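Local atomic coordinates of CaaX farnesyltransferase beta subunit Ram1 (Aspergillus fumigatus, PDB entry 4L9P), a protein that forms, with an alpha subunit, a zinc-dependent enzyme that probably transfers farnesyl from farnesyl diphosphate to the cysteine of C-terminal CaaX sequences. Residues B[85-88]-B[89-93]; B[122-126]-B[127-131]; B[269-272]-B[273-276]; B[331-335]-B[336-340]; B[498-502]-B[503-507]. All coordinates share one frame; numbering follows the deposited sequence.

Contact 1: B[85-88]-B[89-93]; sequences LLST and ETTEL
The hydroxyl of Thr91 is gripped from two directions where the loop 85-88 enters the helix beginning at Glu89. The backbone N of Thr88 donates to Thr91 OG1 over 3.0 Å at an angle of 156°, and a water lies 2.8 Å from Thr91 OG1. The hydroxyl is brought there by its first torsion (chi1 58°), which sets OG1 between the backbone N and carbonyl carbon of Thr91 and turns it back on the N-cap residue, Thr88. This is the returning half of a capping box, from the third helical residue to the N-cap. The first turn itself is closed by Glu92 N, which donates to Thr88 O over 3.0 Å, nearly in line with the carbonyl.

Ser87 continues the polar seam outward. Its OG stands 3.9 Å from Thr91 OG1, too far for a direct bond, and the water on Thr91 joins them by lying 2.8 Å from Ser87 OG. A second water, 3.0 Å from Ser87 OG, donates to Glu92 OE2, although that approach is implausibly short and its exact length is doubtful. The aliphatic part of Glu92 meanwhile passes Thr88 O, with CG 3.4 Å from that oxygen.

The hydroxyl of Thr88 serves the subunit interface: its OG1 bonds Asp193 and Arg195 of the alpha subunit, and Thr90 OG1 also meets that Asp193. The chemistry implies a division of labour, in which Thr91 and solvent secure the start of the helix inside the beta subunit while Thr88 and Thr90 commit their hydroxyls to the partner chain.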
# COMPACT_ATOMS: atom_id res chain seq x y z
N LEU B 85 29.20 -2.82 -11.28
CA LEU B 85 29.45 -2.90 -12.71
C LEU B 85 28.36 -3.60 -13.49
O LEU B 85 28.11 -3.31 -14.65
CB LEU B 85 30.73 -3.67 -12.98
CG LEU B 85 31.94 -3.13 -12.26
CD1 LEU B 85 33.16 -4.02 -12.61
CD2 LEU B 85 32.22 -1.66 -12.66
N LEU B 86 27.69 -4.54 -12.84
CA LEU B 86 26.70 -5.36 -13.55
C LEU B 86 25.45 -4.56 -13.89
O LEU B 86 24.81 -4.01 -12.99
CB LEU B 86 26.32 -6.52 -12.66
CG LEU B 86 25.20 -7.41 -13.22
CD1 LEU B 86 25.65 -8.21 -14.46
CD2 LEU B 86 24.65 -8.35 -12.12
N SER B 87 25.05 -4.56 -15.16
CA SER B 87 23.81 -3.93 -15.61
C SER B 87 22.70 -4.98 -15.73
O SER B 87 22.90 -6.05 -16.36
CB SER B 87 24.03 -3.33 -17.00
OG SER B 87 22.84 -2.71 -17.44
N THR B 88 21.55 -4.72 -15.09
CA THR B 88 20.34 -5.51 -15.30
C THR B 88 19.16 -4.59 -15.54
O THR B 88 19.31 -3.35 -15.47
CB THR B 88 20.01 -6.39 -14.09
OG1 THR B 88 19.76 -5.57 -12.95
CG2 THR B 88 21.13 -7.42 -13.78
N GLU B 89 17.97 -5.12 -15.83
CA GLU B 89 16.85 -4.25 -16.10
C GLU B 89 16.58 -3.31 -14.93
O GLU B 89 16.24 -2.15 -15.13
CB GLU B 89 15.60 -5.09 -16.40
CG GLU B 89 14.36 -4.25 -16.64
CD GLU B 89 13.12 -5.05 -17.02
OE1 GLU B 89 12.64 -5.92 -16.23
OE2 GLU B 89 12.59 -4.81 -18.12
N THR B 90 16.77 -3.80 -13.71
CA THR B 90 16.57 -2.95 -12.52
C THR B 90 17.48 -1.72 -12.58
O THR B 90 17.00 -0.61 -12.33
CB THR B 90 16.89 -3.76 -11.20
OG1 THR B 90 15.89 -4.78 -11.07
CG2 THR B 90 16.85 -2.88 -9.96
N THR B 91 18.78 -1.91 -12.89
CA THR B 91 19.66 -0.75 -12.90
C THR B 91 19.41 0.12 -14.09
O THR B 91 19.63 1.34 -13.97
CB THR B 91 21.14 -1.11 -12.79
OG1 THR B 91 21.49 -1.98 -13.87
CG2 THR B 91 21.40 -1.80 -11.44
N GLU B 92 18.95 -0.42 -15.21
CA GLU B 92 18.63 0.43 -16.37
C GLU B 92 17.50 1.37 -16.02
O GLU B 92 17.56 2.58 -16.29
CB GLU B 92 18.22 -0.42 -17.55
CG GLU B 92 19.31 -1.22 -18.17
CD GLU B 92 18.72 -2.12 -19.27
OE1 GLU B 92 18.11 -1.56 -20.22
OE2 GLU B 92 18.78 -3.37 -19.15
N LEU B 93 16.44 0.84 -15.38
CA LEU B 93 15.30 1.69 -15.05
C LEU B 93 15.64 2.67 -13.94
O LEU B 93 15.22 3.84 -13.98
CB LEU B 93 14.14 0.83 -14.60
CG LEU B 93 13.50 0.01 -15.69
CD1 LEU B 93 12.58 -1.06 -15.05
CD2 LEU B 93 12.73 0.90 -16.64
O HOH W 1 22.34 -0.33 -15.98
O HOH W 2 20.80 -4.56 -18.54

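Contact 2: B[122-126]-B[127-131]; sequences PALQR and KDHLE
At Gln125, whose carbonyl O receives His129 N over 3.0 Å, the chain of 122-126 enters a helix of the prenyltransferase alpha-alpha toroid that runs on through 127-131. Gln125 is at the N-cap and also at the centre of an inverse gamma turn, whose Arg126 N to Leu124 O bond is weak. The next helical bond follows from Leu130 N to Arg126 O over 2.9 Å.

The side chains of Gln125 and Asp128 run alongside each other, their amide and carboxylate planes 40° apart, with Gln125 CB 3.6 Å from Asp128 OD2. That carboxylate is salt-bridged to Lys113. A bend at chi2 (-63°) folds the amide of Gln125 back, so that NE2 reaches both Ala123 O and Gly114 O; in the first of these bonds NE2 stands above the carbonyl plane of Ala123. One water accepts from Asp128 N and donates only weakly to Gln125 OE1.

His129 swings back beneath the cap, between Gln415, bonded at NE2, and the backbone N of Gly420, which donates to ND1; a hydrogen on NE2 is therefore likely. Leu124 CD1 meets this imidazole obliquely, 3.7 Å from His129 CD2, while Gln125 O lies over one face of the ring, 3.0 Å from that same CD2.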
# COMPACT_ATOMS: atom_id res chain seq x y z
N PRO B 122 11.18 25.01 -6.62
CA PRO B 122 10.03 25.78 -7.12
C PRO B 122 8.85 25.80 -6.17
O PRO B 122 8.61 24.87 -5.39
CB PRO B 122 9.68 25.09 -8.46
CG PRO B 122 10.31 23.75 -8.38
CD PRO B 122 11.45 23.79 -7.41
N ALA B 123 8.08 26.85 -6.24
CA ALA B 123 6.84 26.92 -5.49
C ALA B 123 5.87 25.81 -5.86
O ALA B 123 5.82 25.35 -7.02
CB ALA B 123 6.13 28.27 -5.84
N LEU B 124 5.03 25.47 -4.92
CA LEU B 124 3.84 24.67 -5.22
C LEU B 124 2.94 25.53 -6.13
O LEU B 124 2.55 26.66 -5.75
CB LEU B 124 3.14 24.29 -3.92
CG LEU B 124 1.88 23.41 -4.12
CD1 LEU B 124 2.20 22.04 -4.73
CD2 LEU B 124 1.08 23.27 -2.82
N GLN B 125 2.57 24.98 -7.27
CA GLN B 125 1.78 25.70 -8.30
C GLN B 125 0.29 25.59 -7.96
O GLN B 125 -0.48 24.87 -8.61
CB GLN B 125 2.14 25.22 -9.73
CG GLN B 125 3.64 25.48 -10.06
CD GLN B 125 4.04 26.95 -10.06
OE1 GLN B 125 3.29 27.82 -10.59
NE2 GLN B 125 5.21 27.27 -9.46
N ARG B 126 -0.11 26.28 -6.87
CA ARG B 126 -1.43 26.08 -6.29
C ARG B 126 -2.56 26.34 -7.27
O ARG B 126 -3.47 25.51 -7.39
CB ARG B 126 -1.65 26.99 -5.05
CG ARG B 126 -0.53 26.87 -4.02
CD ARG B 126 -0.65 27.77 -2.68
NE ARG B 126 -1.73 27.27 -1.86
CZ ARG B 126 -1.60 26.73 -0.69
NH1 ARG B 126 -0.43 26.70 -0.05
NH2 ARG B 126 -2.68 26.24 -0.15
N LYS B 127 -2.50 27.45 -8.00
CA LYS B 127 -3.60 27.72 -8.91
C LYS B 127 -3.71 26.66 -10.03
O LYS B 127 -4.79 26.21 -10.39
CB LYS B 127 -3.43 29.16 -9.48
CG LYS B 127 -4.31 29.43 -10.66
CD LYS B 127 -4.12 30.88 -11.16
CE LYS B 127 -4.93 31.15 -12.43
NZ LYS B 127 -4.75 32.61 -12.71
N ASP B 128 -2.56 26.23 -10.54
CA ASP B 128 -2.58 25.20 -11.58
C ASP B 128 -3.19 23.91 -11.04
O ASP B 128 -3.99 23.23 -11.74
CB ASP B 128 -1.17 24.85 -12.06
CG ASP B 128 -0.49 25.98 -12.84
OD1 ASP B 128 -1.20 26.86 -13.37
OD2 ASP B 128 0.77 25.94 -12.94
N HIS B 129 -2.81 23.52 -9.83
CA HIS B 129 -3.37 22.27 -9.28
C HIS B 129 -4.84 22.37 -8.91
O HIS B 129 -5.57 21.39 -9.11
CB HIS B 129 -2.53 21.81 -8.09
CG HIS B 129 -1.09 21.62 -8.44
ND1 HIS B 129 -0.70 21.01 -9.62
CD2 HIS B 129 0.05 22.00 -7.80
CE1 HIS B 129 0.63 21.01 -9.69
NE2 HIS B 129 1.11 21.59 -8.59
N LEU B 130 -5.27 23.52 -8.41
CA LEU B 130 -6.70 23.71 -8.14
C LEU B 130 -7.49 23.52 -9.44
O LEU B 130 -8.50 22.84 -9.45
CB LEU B 130 -7.00 25.15 -7.62
CG LEU B 130 -6.54 25.35 -6.18
CD1 LEU B 130 -6.62 26.85 -5.83
CD2 LEU B 130 -7.39 24.60 -5.18
N GLU B 131 -7.07 24.16 -10.53
CA GLU B 131 -7.83 24.02 -11.76
C GLU B 131 -7.87 22.56 -12.25
O GLU B 131 -8.92 22.08 -12.73
CB GLU B 131 -7.30 24.96 -12.83
CG GLU B 131 -7.45 26.43 -12.43
CD GLU B 131 -6.89 27.38 -13.46
OE1 GLU B 131 -6.49 26.89 -14.54
OE2 GLU B 131 -6.88 28.63 -13.21
O HOH W 3 -0.08 27.89 -10.13

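Contact 3: B[269-272]-B[273-276]; sequences ALPP and EAEA
Leu270 and Ala274 meet through their first side-chain carbons, CB to CB at 3.9 Å, and form the small apolar centre of the loop. With its CG beside the backbone N (chi1 -67°), Leu270 extends past Ala274 and brings CD1 to 4.1 Å from Ala276 CB, so a single leucine spans two alanines. The ring of Pro271 adds a more distant flank, its CD lying 4.2 Å from Ala274 CB.

Outside this packing the backbone folds as a type I beta turn from Pro271 to Ala274. Ala274 N donates to Pro271 O over 3.1 Å; the N-H points straight at the oxygen, at 168°, yet it arrives 57° out of the carbonyl plane. Pro272 fills the first corner, where its ring restricts phi to the range this turn needs. Glu273 takes the second corner and marks the exposed side: bent at chi2, its chain curls back so that OE2 lies 4.1 Å from Pro272 C.

Arg277 completes the polar edge, giving NE to Pro271 O and NH2 to Leu270 O, so that Pro271 O takes two donors. The turn belongs to the connection between helices 251-263 and 288-293 of the toroid, with Pro271 and Pro272 packed on Trp228 of helix 224-234, whose NE1 bonds Ala269 O, and Leu270 paired through its backbone with Glu282.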
# COMPACT_ATOMS: atom_id res chain seq x y z
N ALA B 269 -19.42 -5.61 17.64
CA ALA B 269 -19.80 -6.98 17.44
C ALA B 269 -20.13 -7.28 15.99
O ALA B 269 -20.70 -6.45 15.27
CB ALA B 269 -21.07 -7.29 18.24
N LEU B 270 -19.78 -8.46 15.53
CA LEU B 270 -20.26 -8.90 14.22
C LEU B 270 -21.77 -9.05 14.22
O LEU B 270 -22.37 -9.39 15.24
CB LEU B 270 -19.63 -10.24 13.86
CG LEU B 270 -18.10 -10.23 13.61
CD1 LEU B 270 -17.54 -11.69 13.58
CD2 LEU B 270 -17.75 -9.47 12.32
N PRO B 271 -22.39 -8.83 13.07
CA PRO B 271 -23.85 -9.14 12.97
C PRO B 271 -24.09 -10.57 13.46
O PRO B 271 -23.24 -11.48 13.28
CB PRO B 271 -24.12 -9.03 11.47
CG PRO B 271 -23.07 -8.06 10.98
CD PRO B 271 -21.85 -8.30 11.79
N PRO B 272 -25.28 -10.80 14.03
CA PRO B 272 -25.48 -12.16 14.57
C PRO B 272 -25.39 -13.26 13.49
O PRO B 272 -24.99 -14.41 13.82
CB PRO B 272 -26.83 -12.08 15.29
CG PRO B 272 -27.38 -10.76 15.01
CD PRO B 272 -26.34 -9.86 14.38
N GLU B 273 -25.64 -12.93 12.21
CA GLU B 273 -25.54 -13.91 11.10
C GLU B 273 -24.24 -14.00 10.34
O GLU B 273 -24.13 -14.72 9.37
CB GLU B 273 -26.60 -13.60 10.05
CG GLU B 273 -27.99 -13.69 10.62
CD GLU B 273 -28.28 -15.08 11.08
OE1 GLU B 273 -28.08 -16.01 10.26
OE2 GLU B 273 -28.72 -15.24 12.25
N ALA B 274 -23.25 -13.28 10.80
CA ALA B 274 -21.97 -13.24 10.11
C ALA B 274 -21.36 -14.64 10.13
O ALA B 274 -21.29 -15.31 11.16
CB ALA B 274 -21.04 -12.25 10.79
N GLU B 275 -20.90 -15.06 8.97
CA GLU B 275 -20.33 -16.40 8.81
C GLU B 275 -19.13 -16.62 9.68
O GLU B 275 -18.91 -17.72 10.20
CB GLU B 275 -19.95 -16.61 7.35
CG GLU B 275 -21.16 -16.81 6.50
CD GLU B 275 -21.69 -18.22 6.54
OE1 GLU B 275 -20.92 -19.14 6.85
OE2 GLU B 275 -22.87 -18.41 6.20
N ALA B 276 -18.36 -15.54 9.87
CA ALA B 276 -17.16 -15.65 10.67
C ALA B 276 -17.47 -16.06 12.09
O ALA B 276 -16.60 -16.61 12.79
CB ALA B 276 -16.33 -14.35 10.67

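Contact 4: B[331-335]-B[336-340]; sequences VVPRY and MNIAT
Ile338 rests the end of its side chain on both Val332 and Pro333, bridging two short helices that succeed each other in the chain. CD1 of Ile338 lies 3.5 Å from Pro333 CG, tighter than ordinary carbon packing, and the two side chains run alongside each other. Val332 is met differently: it crosses the isoleucine at about a right angle, with its CG1 3.9 Å from Ile338 CD1. That branch stands anti to the backbone N of Val332 (chi1 176°), which turns it toward the incoming helix.

Several features set this packing in place. Helix 328-335 is kinked at Pro333, which has no N-H to offer the preceding turn, and its last bond runs from Met336 N to Val332 O, 2.9 Å long and bent to 148°. Met336 then leaves helical geometry; its chain, bent at chi2, folds beside the end of the helix, with SD 3.7 Å from Tyr335 O. Asn337 caps the next helix through a weak bond from Ala339 N to its OD1, while its own N donates to Gln296.

At the junction the carbonyl oxygens of Pro333 and Met336 come within 3.2 Å. Ser227 of the alpha subunit bonds the first and, weakly, the second, a shared partner that may ease the closeness of the two oxygens, and NZ of Lys230 of that subunit donates to Tyr335 O. Within the toroid, Val332 and Met336 rest on helix 312-323, and Val332 and Ile338 on helix 375-384.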
# COMPACT_ATOMS: atom_id res chain seq x y z
N VAL B 331 0.14 -1.17 20.31
CA VAL B 331 -0.26 -2.15 19.32
C VAL B 331 0.88 -2.41 18.33
O VAL B 331 1.16 -3.56 18.02
CB VAL B 331 -1.56 -1.69 18.58
CG1 VAL B 331 -2.02 -2.75 17.64
CG2 VAL B 331 -2.66 -1.33 19.60
N VAL B 332 1.60 -1.39 17.87
CA VAL B 332 2.56 -1.60 16.78
C VAL B 332 3.73 -2.49 17.25
O VAL B 332 4.06 -3.45 16.59
CB VAL B 332 3.03 -0.29 16.17
CG1 VAL B 332 4.12 -0.55 15.10
CG2 VAL B 332 1.84 0.42 15.53
N PRO B 333 4.32 -2.27 18.46
CA PRO B 333 5.44 -3.15 18.87
C PRO B 333 4.97 -4.54 19.26
O PRO B 333 5.76 -5.48 19.19
CB PRO B 333 6.05 -2.44 20.07
CG PRO B 333 5.56 -1.01 20.02
CD PRO B 333 4.19 -1.10 19.36
N ARG B 334 3.70 -4.68 19.64
CA ARG B 334 3.23 -6.00 20.01
C ARG B 334 3.11 -6.86 18.76
O ARG B 334 3.46 -8.06 18.80
CB ARG B 334 1.89 -5.89 20.67
CG ARG B 334 1.30 -7.30 20.97
CD ARG B 334 0.12 -7.28 21.92
NE ARG B 334 -0.39 -8.66 22.08
CZ ARG B 334 -1.49 -8.98 22.75
NH1 ARG B 334 -2.20 -8.01 23.32
NH2 ARG B 334 -1.90 -10.26 22.83
N TYR B 335 2.60 -6.30 17.64
CA TYR B 335 2.25 -7.13 16.48
C TYR B 335 3.28 -7.04 15.35
O TYR B 335 3.24 -7.87 14.44
CB TYR B 335 0.83 -6.78 15.98
CG TYR B 335 -0.21 -7.20 17.01
CD1 TYR B 335 -0.56 -8.54 17.19
CD2 TYR B 335 -0.78 -6.24 17.86
CE1 TYR B 335 -1.46 -8.91 18.19
CE2 TYR B 335 -1.71 -6.58 18.85
CZ TYR B 335 -2.03 -7.92 18.99
OH TYR B 335 -2.93 -8.30 19.96
N MET B 336 4.17 -6.05 15.37
CA MET B 336 5.21 -5.96 14.37
C MET B 336 6.56 -5.95 15.05
O MET B 336 6.72 -5.41 16.16
CB MET B 336 5.08 -4.62 13.59
CG MET B 336 3.75 -4.55 12.83
SD MET B 336 3.80 -5.77 11.43
CE MET B 336 2.07 -5.75 10.98
N ASN B 337 7.54 -6.53 14.36
CA ASN B 337 8.94 -6.43 14.78
C ASN B 337 9.42 -5.04 14.32
O ASN B 337 9.70 -4.84 13.14
CB ASN B 337 9.78 -7.54 14.15
CG ASN B 337 11.20 -7.52 14.66
OD1 ASN B 337 11.56 -6.61 15.37
ND2 ASN B 337 12.01 -8.51 14.31
N ILE B 338 9.51 -4.06 15.23
CA ILE B 338 9.92 -2.73 14.84
C ILE B 338 11.40 -2.70 14.43
O ILE B 338 11.79 -1.89 13.58
CB ILE B 338 9.53 -1.67 15.94
CG1 ILE B 338 8.00 -1.57 15.98
CG2 ILE B 338 10.11 -0.31 15.60
CD1 ILE B 338 7.43 -0.72 17.09
N ALA B 339 12.21 -3.62 14.96
CA ALA B 339 13.63 -3.67 14.58
C ALA B 339 13.93 -3.92 13.13
O ALA B 339 14.99 -3.53 12.63
CB ALA B 339 14.35 -4.78 15.41
N THR B 340 13.01 -4.64 12.46
CA THR B 340 13.16 -4.84 11.05
C THR B 340 12.28 -3.86 10.24
O THR B 340 12.68 -3.45 9.14
CB THR B 340 12.79 -6.26 10.62
OG1 THR B 340 11.46 -6.55 11.08
CG2 THR B 340 13.81 -7.32 11.14

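Contact 5: B[498-502]-B[503-507]; sequences FVIPH and KSAED
Phe498 and Ile500 converge on the methyl of Ala505, each in its own way. The phenyl ring approaches obliquely, CD2 of Phe498 lying 3.8 Å from Ala505 CB. Ile500 comes end on: with chi1 at 49°, its CG1 sits between the backbone N and the carbonyl carbon, and CD1 reaches 3.7 Å from Ala505 N as well as 3.9 Å from Ala505 CB. The same CD1 lies near Ser504 CB, so the isoleucine lies against the first turn of the helix. Pro501 and Ser504 meet as ring and hydroxyl, Ser504 OG being almost equally far from three ring carbons of Pro501, the closest of which is CB at 3.6 Å.

These side chains surround the start of helix 502-513, the last helix of the chain, with Pro501 at its N-cap. Ala505 N donates to Pro501 O over 3.1 Å and Glu506 N to His502 O over 2.8 Å, both nearly straight. Two residues before the cap the chain takes a left-handed conformation at Val499, whose side chain packs on Tyr204 and on Tyr255 of the isoprenoid-analogue pocket.

Farther out, other rings meet the two aromatic side chains. Phe498 meets Phe465 with planes about 25° apart and also touches His495 and helix 251-263, while Ile500 packs on helix 200-213. The first side-chain bond of His502 points away from 503-507, and its imidazole meets the rings of His469 and His495.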
# COMPACT_ATOMS: atom_id res chain seq x y z
N PHE B 498 -6.90 8.55 8.79
CA PHE B 498 -8.15 8.68 8.00
C PHE B 498 -7.92 9.39 6.69
O PHE B 498 -8.78 9.34 5.79
CB PHE B 498 -9.24 9.41 8.79
CG PHE B 498 -9.65 8.63 10.04
CD1 PHE B 498 -10.17 7.34 9.91
CD2 PHE B 498 -9.41 9.15 11.35
CE1 PHE B 498 -10.53 6.59 11.02
CE2 PHE B 498 -9.78 8.39 12.49
CZ PHE B 498 -10.36 7.10 12.33
N VAL B 499 -6.79 10.11 6.54
CA VAL B 499 -6.47 10.72 5.23
C VAL B 499 -7.53 11.72 4.74
O VAL B 499 -7.89 11.79 3.57
CB VAL B 499 -6.05 9.68 4.13
CG1 VAL B 499 -5.08 10.37 3.16
CG2 VAL B 499 -5.36 8.47 4.74
N ILE B 500 -8.00 12.52 5.70
CA ILE B 500 -8.89 13.66 5.53
C ILE B 500 -8.54 14.63 6.65
O ILE B 500 -7.84 14.28 7.60
CB ILE B 500 -10.41 13.23 5.65
CG1 ILE B 500 -10.67 12.38 6.91
CG2 ILE B 500 -10.88 12.51 4.37
CD1 ILE B 500 -12.19 12.12 7.14
N PRO B 501 -9.04 15.87 6.58
CA PRO B 501 -8.73 16.79 7.68
C PRO B 501 -9.23 16.25 9.03
O PRO B 501 -10.30 15.59 9.11
CB PRO B 501 -9.51 18.05 7.30
CG PRO B 501 -9.61 17.97 5.77
CD PRO B 501 -9.77 16.50 5.47
N HIS B 502 -8.48 16.52 10.10
CA HIS B 502 -8.92 16.06 11.42
C HIS B 502 -10.33 16.45 11.79
O HIS B 502 -11.08 15.62 12.33
CB HIS B 502 -7.99 16.60 12.52
CG HIS B 502 -6.58 16.14 12.40
ND1 HIS B 502 -5.77 16.46 11.32
CD2 HIS B 502 -5.82 15.39 13.25
CE1 HIS B 502 -4.59 15.90 11.50
NE2 HIS B 502 -4.59 15.26 12.67
N LYS B 503 -10.71 17.71 11.51
CA LYS B 503 -12.05 18.14 11.86
C LYS B 503 -13.12 17.34 11.08
O LYS B 503 -14.21 17.06 11.59
CB LYS B 503 -12.18 19.63 11.53
CG LYS B 503 -13.60 20.18 11.89
CD LYS B 503 -13.78 21.68 11.47
CE LYS B 503 -15.21 22.23 11.85
NZ LYS B 503 -15.14 23.71 11.53
N SER B 504 -12.82 17.00 9.83
CA SER B 504 -13.81 16.24 9.07
C SER B 504 -13.99 14.85 9.71
O SER B 504 -15.13 14.32 9.80
CB SER B 504 -13.30 16.04 7.63
OG SER B 504 -13.02 17.29 7.01
N ALA B 505 -12.88 14.22 10.12
CA ALA B 505 -12.96 12.87 10.72
C ALA B 505 -13.67 12.97 12.07
O ALA B 505 -14.51 12.10 12.43
CB ALA B 505 -11.55 12.26 10.94
N GLU B 506 -13.34 14.02 12.82
CA GLU B 506 -13.96 14.22 14.12
C GLU B 506 -15.46 14.43 13.97
O GLU B 506 -16.27 13.82 14.69
CB GLU B 506 -13.35 15.47 14.86
CG GLU B 506 -14.24 16.00 16.04
CD GLU B 506 -13.78 17.35 16.72
OE1 GLU B 506 -12.78 17.98 16.37
OE2 GLU B 506 -14.49 17.78 17.65
N ASP B 507 -15.85 15.32 13.06
CA ASP B 507 -17.25 15.70 12.96
C ASP B 507 -18.13 14.51 12.57
O ASP B 507 -19.24 14.33 13.10
CB ASP B 507 -17.46 16.80 11.93
CG ASP B 507 -17.06 18.18 12.42
OD1 ASP B 507 -16.79 18.35 13.64
OD2 ASP B 507 -16.99 19.07 11.54
O HOH W 4 -10.66 17.05 15.43

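All five contacts are local and follow one another in series; none encloses or crosses another. Contact 1 starts helix 89-105 at the alpha-subunit interface, and contact 2 starts the following helix, 126-135, about 35 Å away between centres. Contact 3 closes a tight turn in the connection from helix 251-263 to helix 288-293, on the opposite side of the chain's centre from contact 2. Contact 4 joins helices 328-335 and 338-346 and returns to the alpha subunit. Contact 5 opens the final helix, 502-513, and lies nearest the chain's centre, packing on the C-terminal part of helix 251-263, from which the chain goes on to contact 3; its nearest atoms are about 12 Å from contact 2.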